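SalCYP truncation (Salinispora tropica, PDB 7ABB) belongs to the cytochrome P450 family of heme proteins and holds heme c in a mostly helical fold. Local coordinates at residues E76-L81 with L229-L234. Residues are numbered along the deposited sequence; the frame is centred on the assembly and turned at random.
Sequences ERWIPL and LTVLFL. With HEC (heme c), chain B.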
loop_
_atom_site.group_PDB
_atom_site.type_symbol
_atom_site.label_atom_id
_atom_site.label_comp_id
_atom_site.label_asym_id
_atom_site.label_seq_id
_atom_site.Cartn_x
_atom_site.Cartn_y
_atom_site.Cartn_z
ATOM N N GLU A 76 15.945 10.074 -9.236
ATOM C CA GLU A 76 16.347 8.684 -9.409
ATOM C C GLU A 76 15.431 7.973 -10.397
ATOM O O GLU A 76 14.452 8.547 -10.876
ATOM C CB GLU A 76 16.329 7.954 -8.069
ATOM C CG GLU A 76 17.147 8.617 -6.981
ATOM C CD GLU A 76 16.293 9.435 -6.032
ATOM O OE1 GLU A 76 15.385 10.147 -6.511
ATOM O OE2 GLU A 76 16.523 9.359 -4.805
ATOM N N ARG A 77 15.749 6.713 -10.683
ATOM C CA ARG A 77 15.015 5.899 -11.651
ATOM C C ARG A 77 14.504 4.645 -10.938
ATOM O O ARG A 77 15.218 3.646 -10.811
ATOM C CB ARG A 77 15.909 5.555 -12.835
ATOM C CG ARG A 77 15.225 4.786 -13.950
ATOM C CD ARG A 77 16.202 4.536 -15.097
ATOM N NE ARG A 77 15.654 3.614 -16.088
ATOM C CZ ARG A 77 15.006 3.980 -17.190
ATOM N NH1 ARG A 77 14.820 5.264 -17.469
ATOM N NH2 ARG A 77 14.544 3.053 -18.018
ATOM N N TRP A 78 13.263 4.706 -10.472
ATOM C CA TRP A 78 12.614 3.586 -9.798
ATOM C C TRP A 78 11.544 3.044 -10.740
ATOM O O TRP A 78 10.502 3.675 -10.935
ATOM C CB TRP A 78 12.005 4.020 -8.464
ATOM C CG TRP A 78 12.995 4.596 -7.490
ATOM C CD1 TRP A 78 13.486 5.868 -7.477
ATOM C CD2 TRP A 78 13.607 3.922 -6.383
ATOM N NE1 TRP A 78 14.363 6.029 -6.433
ATOM C CE2 TRP A 78 14.456 4.848 -5.747
ATOM C CE3 TRP A 78 13.519 2.628 -5.869
ATOM C CZ2 TRP A 78 15.208 4.522 -4.624
ATOM C CZ3 TRP A 78 14.272 2.306 -4.752
ATOM C CH2 TRP A 78 15.104 3.247 -4.143
ATOM N N ILE A 79 11.808 1.884 -11.320
ATOM C CA ILE A 79 10.904 1.304 -12.314
ATOM C C ILE A 79 9.752 0.613 -11.593
ATOM O O ILE A 79 10.007 -0.298 -10.786
ATOM C CB ILE A 79 11.656 0.309 -13.190
ATOM C CG1 ILE A 79 12.796 1.000 -13.948
ATOM C CG2 ILE A 79 10.694 -0.401 -14.140
ATOM C CD1 ILE A 79 12.338 1.874 -15.076
ATOM N N PRO A 80 8.491 0.929 -11.916
ATOM C CA PRO A 80 7.981 1.909 -12.886
ATOM C C PRO A 80 7.527 3.230 -12.271
ATOM O O PRO A 80 6.942 4.048 -12.962
ATOM C CB PRO A 80 6.788 1.188 -13.491
ATOM C CG PRO A 80 6.238 0.379 -12.334
ATOM C CD PRO A 80 7.421 0.029 -11.451
ATOM N N LEU A 81 7.806 3.420 -10.980
ATOM C CA LEU A 81 7.182 4.492 -10.207
ATOM C C LEU A 81 7.516 5.885 -10.748
ATOM O O LEU A 81 6.653 6.775 -10.760
ATOM C CB LEU A 81 7.624 4.350 -8.751
ATOM C CG LEU A 81 6.921 5.142 -7.651
ATOM C CD1 LEU A 81 5.415 4.880 -7.600
ATOM C CD2 LEU A 81 7.574 4.787 -6.324
ATOM N N LEU A 229 12.685 -5.016 -9.335
ATOM C CA LEU A 229 12.597 -5.943 -8.210
ATOM C C LEU A 229 12.700 -5.207 -6.888
ATOM O O LEU A 229 12.020 -5.560 -5.922
ATOM C CB LEU A 229 13.701 -7.004 -8.326
ATOM C CG LEU A 229 13.480 -7.989 -9.477
ATOM C CD1 LEU A 229 14.704 -8.906 -9.664
ATOM C CD2 LEU A 229 12.230 -8.827 -9.246
ATOM N N THR A 230 13.537 -4.169 -6.833
ATOM C CA THR A 230 13.627 -3.355 -5.623
ATOM C C THR A 230 12.306 -2.653 -5.337
ATOM O O THR A 230 11.840 -2.628 -4.194
ATOM C CB THR A 230 14.760 -2.336 -5.761
ATOM O OG1 THR A 230 15.981 -3.031 -6.048
ATOM C CG2 THR A 230 14.940 -1.541 -4.478
ATOM N N VAL A 231 11.693 -2.058 -6.364
ATOM C CA VAL A 231 10.421 -1.362 -6.159
ATOM C C VAL A 231 9.344 -2.325 -5.691
ATOM O O VAL A 231 8.559 -2.017 -4.785
ATOM C CB VAL A 231 10.003 -0.645 -7.459
ATOM C CG1 VAL A 231 8.558 -0.197 -7.387
ATOM C CG2 VAL A 231 10.911 0.526 -7.728
ATOM N N LEU A 232 9.293 -3.521 -6.286
ATOM C CA LEU A 232 8.303 -4.496 -5.862
ATOM C C LEU A 232 8.472 -4.846 -4.398
ATOM O O LEU A 232 7.481 -4.969 -3.673
ATOM C CB LEU A 232 8.405 -5.748 -6.729
ATOM C CG LEU A 232 7.926 -5.529 -8.161
ATOM C CD1 LEU A 232 8.186 -6.748 -8.995
ATOM C CD2 LEU A 232 6.445 -5.215 -8.216
ATOM N N PHE A 233 9.715 -5.003 -3.942
ATOM C CA PHE A 233 9.936 -5.295 -2.528
ATOM C C PHE A 233 9.478 -4.133 -1.661
ATOM O O PHE A 233 8.805 -4.334 -0.645
ATOM C CB PHE A 233 11.407 -5.590 -2.269
ATOM C CG PHE A 233 11.707 -5.917 -0.831
ATOM C CD1 PHE A 233 11.585 -7.207 -0.372
ATOM C CD2 PHE A 233 12.120 -4.934 0.052
ATOM C CE1 PHE A 233 11.852 -7.510 0.960
ATOM C CE2 PHE A 233 12.401 -5.248 1.389
ATOM C CZ PHE A 233 12.270 -6.526 1.821
ATOM N N LEU A 234 9.851 -2.909 -2.042
ATOM C CA LEU A 234 9.564 -1.752 -1.199
ATOM C C LEU A 234 8.079 -1.398 -1.189
ATOM O O LEU A 234 7.584 -0.847 -0.192
ATOM C CB LEU A 234 10.394 -0.557 -1.667
ATOM C CG LEU A 234 11.904 -0.673 -1.444
ATOM C CD1 LEU A 234 12.610 0.510 -2.089
ATOM C CD2 LEU A 234 12.256 -0.746 0.026
HETATM FE FE HEC B . 0.883 -0.261 -4.533
HETATM C CHA HEC B . 1.760 2.194 -6.779
HETATM C CHB HEC B . -1.012 2.046 -2.853
HETATM C CHC HEC B . -0.036 -2.701 -2.306
HETATM C CHD HEC B . 3.053 -2.445 -5.988
HETATM N NA HEC B . 0.482 1.702 -4.762
HETATM C C1A HEC B . 0.898 2.552 -5.786
HETATM C C2A HEC B . 0.316 3.872 -5.650
HETATM C C3A HEC B . -0.462 3.802 -4.555
HETATM C C4A HEC B . -0.367 2.476 -3.996
HETATM C CMA HEC B . -1.308 4.923 -3.924
HETATM C CAA HEC B . 0.517 5.097 -6.611
HETATM C CBA HEC B . 1.716 5.969 -6.260
HETATM C CGA HEC B . 1.787 7.150 -7.213
HETATM O O1A HEC B . 2.806 7.869 -7.093
HETATM O O2A HEC B . 0.847 7.324 -8.032
HETATM N NB HEC B . -0.245 -0.308 -2.871
HETATM C C1B HEC B . -0.988 0.741 -2.362
HETATM C C2B HEC B . -1.741 0.237 -1.253
HETATM C C3B HEC B . -1.489 -1.078 -1.122
HETATM C C4B HEC B . -0.533 -1.438 -2.111
HETATM C CMB HEC B . -2.690 1.153 -0.455
HETATM C CAB HEC B . -1.956 -2.129 -0.148
HETATM C CBB HEC B . -3.158 -1.791 0.673
HETATM N NC HEC B . 1.441 -2.192 -4.201
HETATM C C1C HEC B . 0.864 -3.041 -3.285
HETATM C C2C HEC B . 1.381 -4.368 -3.486
HETATM C C3C HEC B . 2.248 -4.328 -4.523
HETATM C C4C HEC B . 2.301 -2.953 -4.960
HETATM C CMC HEC B . 0.952 -5.579 -2.656
HETATM C CAC HEC B . 3.118 -5.425 -5.159
HETATM C CBC HEC B . 2.749 -6.894 -4.954
HETATM N ND HEC B . 2.165 -0.127 -6.057
HETATM C C1D HEC B . 2.967 -1.185 -6.487
HETATM C C2D HEC B . 3.719 -0.735 -7.615
HETATM C C3D HEC B . 3.351 0.682 -7.879
HETATM C C4D HEC B . 2.354 0.977 -6.872
HETATM C CMD HEC B . 4.741 -1.578 -8.389
HETATM C CAD HEC B . 3.888 1.618 -8.975
HETATM C CBD HEC B . 2.965 1.505 -10.165
HETATM C CGD HEC B . 3.386 2.485 -11.243
HETATM O O1D HEC B . 2.929 2.340 -12.397
HETATM O O2D HEC B . 4.177 3.394 -10.919
#
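Trp78, Ile79 and Pro80 meet Val231 where the loop before helix 86-95 runs past the first half of the long, interrupted helix that P450 nomenclature letters I. This loop corresponds to the B-C loop of the family. No hydrogen bond joins the two segments; the contact is mainly apolar. Val231 fills its middle. CG1 of Val231 is anti to the backbone N (chi1 167°) and is directed to Pro80; CG2, beside the N, is directed to Ile79 O and Trp78. Val231 CG2 lies 3.3 Å from Ile79 O and 3.7 Å from Trp78 CB, and sits at the edge of the indole, near the ring plane. Ile79 O is buried against this valine and has no hydrogen-bond partner in the model. The Ile79-Pro80 peptide bond is cis. The far end of the indole meets two further helix side chains at a slant: Trp78 CZ3 is 3.6 Å from Leu234 CD1 and 3.9 Å from Thr230 CG2. Thr230 OG1 is hydrogen-bonded to Glu226 O in the preceding turn, and its methyl CG2 is the part that meets the indole.

Pro80 and Leu81 belong to the heme c pocket. Pro80 CG lies 3.7 Å from CGD of a propionate of HEC, and Leu81 CD1 is 3.8 Å from O2D of the same group. Val231 CG1, 4.2 Å from Pro80 CD, is also 4.2 Å from the HEC methyl CMD.

Ser227, one turn before Val231, bonds to Ile79 N and Arg77 O, while Pro80 O bonds to His88 of helix 86-95. Phe183 of helix 182-199 touches Trp78 and Thr230, and Met164 of helix 154-165 touches Leu234.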